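Local structure of PHO85 cyclin PHO80 (Saccharomyces cerevisiae, 2PMI) at residues Lys132-Ser137 with Ile170-His175. The protein acts as the cyclin partner of the cyclin-dependent kinase PHO85 and keeps phosphate-starvation-responsive genes repressed when phosphate is plentiful. Residues are numbered along the deposited sequence; the frame is centred on the assembly and turned at random.
Sequences KGLCDS and IIPRDH
L134 and G133, the last two residues of helix 119-134, meet the loop residues I170, I171 and P172. The contact is apolar and small, burying 167 Å² over both sides. All five residues are buried.

L134 carries most of it, and its two methyls divide the work. CD1 of L134 reaches toward the proline ring and lies 4.0 Å from CD of P172. CD2 of L134 turns to the two isoleucines. This CD2 of L134 lies 4.1 Å from CG1 of I171, whose side chain runs at a slant to the leucine. The same CD2 of L134 is 4.2 Å from CG1 of I170. CG of L134 stands anti to its own carbonyl carbon (chi1 -49°), and from this branch point the two methyls spread over three consecutive loop residues.

I170 also approaches the helix backbone. CD1 of I170 comes to 3.8 Å from CA of G133. The CG1 branch sits between the backbone N and the carbonyl carbon (chi1 60°) and is extended beyond (chi2 -176°), which carries CD1 to the glycine. With no side chain on G133, the methyl can lie against the main chain.

The I170 carbonyl oxygen accepts a hydrogen bond from the Y101 hydroxyl of helix 92-108. T97 of that helix touches both L134 and P172, while V216 and L217 of helix 216-227 also pack on the proline. Further along each segment, D136 and R173 each form salt bridges to the chain of another protein, not to each other.

P172 is the centre of an inverse gamma turn. The contact joins the C-terminal end of helix 119-134 to the linker between helices 152-164 and 176-183, within the all-helical cyclin fold.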
ATOM      1  N   LYS B 132      -5.264   7.469  -6.294  1.00 24.21           N
ATOM      2  CA  LYS B 132      -4.839   6.271  -6.992  1.00 26.89           C
ATOM      3  C   LYS B 132      -3.663   5.555  -6.342  1.00 29.31           C
ATOM      4  O   LYS B 132      -3.694   4.333  -6.182  1.00 38.77           O
ATOM      5  CB  LYS B 132      -4.509   6.594  -8.448  1.00 25.54           C
ATOM      6  CG  LYS B 132      -5.736   6.926  -9.283  1.00 27.12           C
ATOM      7  CD  LYS B 132      -5.370   7.400 -10.687  1.00 29.64           C
ATOM      8  CE  LYS B 132      -4.638   6.326 -11.475  1.00 26.24           C
ATOM      9  NZ  LYS B 132      -4.209   6.826 -12.814  1.00 29.93           N
ATOM     10  N   GLY B 133      -2.640   6.297  -5.943  1.00 23.51           N
ATOM     11  CA  GLY B 133      -1.481   5.653  -5.351  1.00 19.73           C
ATOM     12  C   GLY B 133      -1.620   5.224  -3.905  1.00 22.04           C
ATOM     13  O   GLY B 133      -0.855   4.380  -3.422  1.00 21.91           O
ATOM     14  N   LEU B 134      -2.606   5.774  -3.211  1.00 23.50           N
ATOM     15  CA  LEU B 134      -2.777   5.454  -1.802  1.00 27.63           C
ATOM     16  C   LEU B 134      -4.092   4.808  -1.376  1.00 30.52           C
ATOM     17  O   LEU B 134      -4.201   4.356  -0.240  1.00 35.06           O
ATOM     18  CB  LEU B 134      -2.606   6.730  -0.967  1.00 31.97           C
ATOM     19  CG  LEU B 134      -1.409   7.657  -1.185  1.00 28.28           C
ATOM     20  CD1 LEU B 134      -1.478   8.790  -0.172  1.00 25.75           C
ATOM     21  CD2 LEU B 134      -0.116   6.895  -1.027  1.00 26.23           C
ATOM     22  N   CYS B 135      -5.088   4.751  -2.253  1.00 27.97           N
ATOM     23  CA  CYS B 135      -6.375   4.208  -1.833  1.00 28.56           C
ATOM     24  C   CYS B 135      -6.888   2.915  -2.466  1.00 34.24           C
ATOM     25  O   CYS B 135      -6.451   2.522  -3.550  1.00 38.36           O
ATOM     26  CB  CYS B 135      -7.430   5.292  -2.002  1.00 25.31           C
ATOM     27  SG  CYS B 135      -7.220   6.666  -0.873  1.00 34.65           S
ATOM     28  N   ASP B 136      -7.825   2.258  -1.778  1.00 37.06           N
ATOM     29  CA  ASP B 136      -8.422   1.026  -2.284  1.00 33.09           C
ATOM     30  C   ASP B 136      -9.507   1.389  -3.286  1.00 33.61           C
ATOM     31  O   ASP B 136      -9.584   0.806  -4.364  1.00 40.05           O
ATOM     32  CB  ASP B 136      -8.992   0.196  -1.142  1.00 32.03           C
ATOM     33  CG  ASP B 136      -7.901  -0.424  -0.283  1.00 42.15           C
ATOM     34  OD1 ASP B 136      -6.878  -0.864  -0.850  1.00 45.52           O
ATOM     35  OD2 ASP B 136      -8.059  -0.484   0.952  1.00 41.69           O
ATOM     36  N   SER B 137     -10.335   2.369  -2.938  1.00 31.49           N
ATOM     37  CA  SER B 137     -11.386   2.839  -3.839  1.00 27.78           C
ATOM     38  C   SER B 137     -10.804   3.998  -4.679  1.00 26.31           C
ATOM     39  O   SER B 137     -10.365   5.017  -4.129  1.00 28.52           O
ATOM     40  CB  SER B 137     -12.606   3.322  -3.019  1.00 27.86           C
ATOM     41  OG  SER B 137     -13.593   3.974  -3.819  1.00 26.54           O
ATOM     42  N   ILE B 170       5.141   9.568  -3.300  1.00 24.41           N
ATOM     43  CA  ILE B 170       3.852  10.095  -2.877  1.00 18.79           C
ATOM     44  C   ILE B 170       3.361   9.707  -1.482  1.00 22.70           C
ATOM     45  O   ILE B 170       2.366  10.270  -1.030  1.00 25.77           O
ATOM     46  CB  ILE B 170       2.798   9.628  -3.852  1.00 15.79           C
ATOM     47  CG1 ILE B 170       2.774   8.090  -3.836  1.00 19.74           C
ATOM     48  CG2 ILE B 170       3.112  10.138  -5.235  1.00  8.46           C
ATOM     49  CD1 ILE B 170       1.849   7.445  -4.824  1.00 15.00           C
ATOM     50  N   ILE B 171       4.016   8.755  -0.809  1.00 20.90           N
ATOM     51  CA  ILE B 171       3.561   8.333   0.526  1.00 17.23           C
ATOM     52  C   ILE B 171       4.016   9.328   1.599  1.00 19.20           C
ATOM     53  O   ILE B 171       5.190   9.388   1.953  1.00 21.51           O
ATOM     54  CB  ILE B 171       4.081   6.906   0.895  1.00 17.97           C
ATOM     55  CG1 ILE B 171       3.743   5.903  -0.215  1.00 16.74           C
ATOM     56  CG2 ILE B 171       3.443   6.422   2.194  1.00  2.01           C
ATOM     57  CD1 ILE B 171       4.482   4.548  -0.049  1.00  8.49           C
ATOM     58  N   PRO B 172       3.073  10.106   2.151  1.00 20.02           N
ATOM     59  CA  PRO B 172       3.379  11.102   3.178  1.00 16.05           C
ATOM     60  C   PRO B 172       3.941  10.505   4.452  1.00 18.46           C
ATOM     61  O   PRO B 172       3.211  10.174   5.385  1.00 23.58           O
ATOM     62  CB  PRO B 172       2.038  11.786   3.401  1.00 20.34           C
ATOM     63  CG  PRO B 172       1.075  10.655   3.229  1.00 28.81           C
ATOM     64  CD  PRO B 172       1.615   9.928   2.009  1.00 24.29           C
ATOM     65  N   ARG B 173       5.252  10.363   4.488  1.00 23.20           N
ATOM     66  CA  ARG B 173       5.912   9.828   5.661  1.00 25.95           C
ATOM     67  C   ARG B 173       7.005  10.847   6.061  1.00 30.78           C
ATOM     68  O   ARG B 173       7.595  11.523   5.203  1.00 32.09           O
ATOM     69  CB  ARG B 173       6.485   8.454   5.316  1.00 24.32           C
ATOM     70  CG  ARG B 173       6.363   7.392   6.408  1.00 15.83           C
ATOM     71  CD  ARG B 173       6.794   6.059   5.839  1.00 10.47           C
ATOM     72  NE  ARG B 173       7.211   5.113   6.860  1.00 21.06           N
ATOM     73  CZ  ARG B 173       7.741   3.926   6.584  1.00 28.22           C
ATOM     74  NH1 ARG B 173       7.905   3.567   5.318  1.00 22.68           N
ATOM     75  NH2 ARG B 173       8.118   3.108   7.564  1.00 25.83           N
ATOM     76  N   ASP B 174       7.248  10.967   7.364  1.00 33.87           N
ATOM     77  CA  ASP B 174       8.219  11.915   7.918  1.00 34.93           C
ATOM     78  C   ASP B 174       9.418  12.305   7.074  1.00 34.95           C
ATOM     79  O   ASP B 174       9.614  13.479   6.816  1.00 35.46           O
ATOM     80  CB  ASP B 174       8.705  11.445   9.295  1.00 37.57           C
ATOM     81  CG  ASP B 174       7.607  11.527  10.356  1.00 48.45           C
ATOM     82  OD1 ASP B 174       6.619  12.259  10.116  1.00 55.62           O
ATOM     83  OD2 ASP B 174       7.726  10.881  11.425  1.00 40.53           O
ATOM     84  N   HIS B 175      10.214  11.340   6.636  1.00 34.70           N
ATOM     85  CA  HIS B 175      11.408  11.653   5.847  1.00 34.05           C
ATOM     86  C   HIS B 175      11.222  11.599   4.336  1.00 35.82           C
ATOM     87  O   HIS B 175      12.204  11.593   3.588  1.00 35.00           O
ATOM     88  CB  HIS B 175      12.525  10.689   6.227  1.00 36.35           C
ATOM     89  CG  HIS B 175      12.798  10.635   7.696  1.00 46.38           C
ATOM     90  ND1 HIS B 175      13.334   9.524   8.311  1.00 55.78           N
ATOM     91  CD2 HIS B 175      12.615  11.555   8.672  1.00 52.29           C
ATOM     92  CE1 HIS B 175      13.465   9.761   9.605  1.00 57.11           C
ATOM     93  NE2 HIS B 175      13.036  10.987   9.849  1.00 55.22           N
TER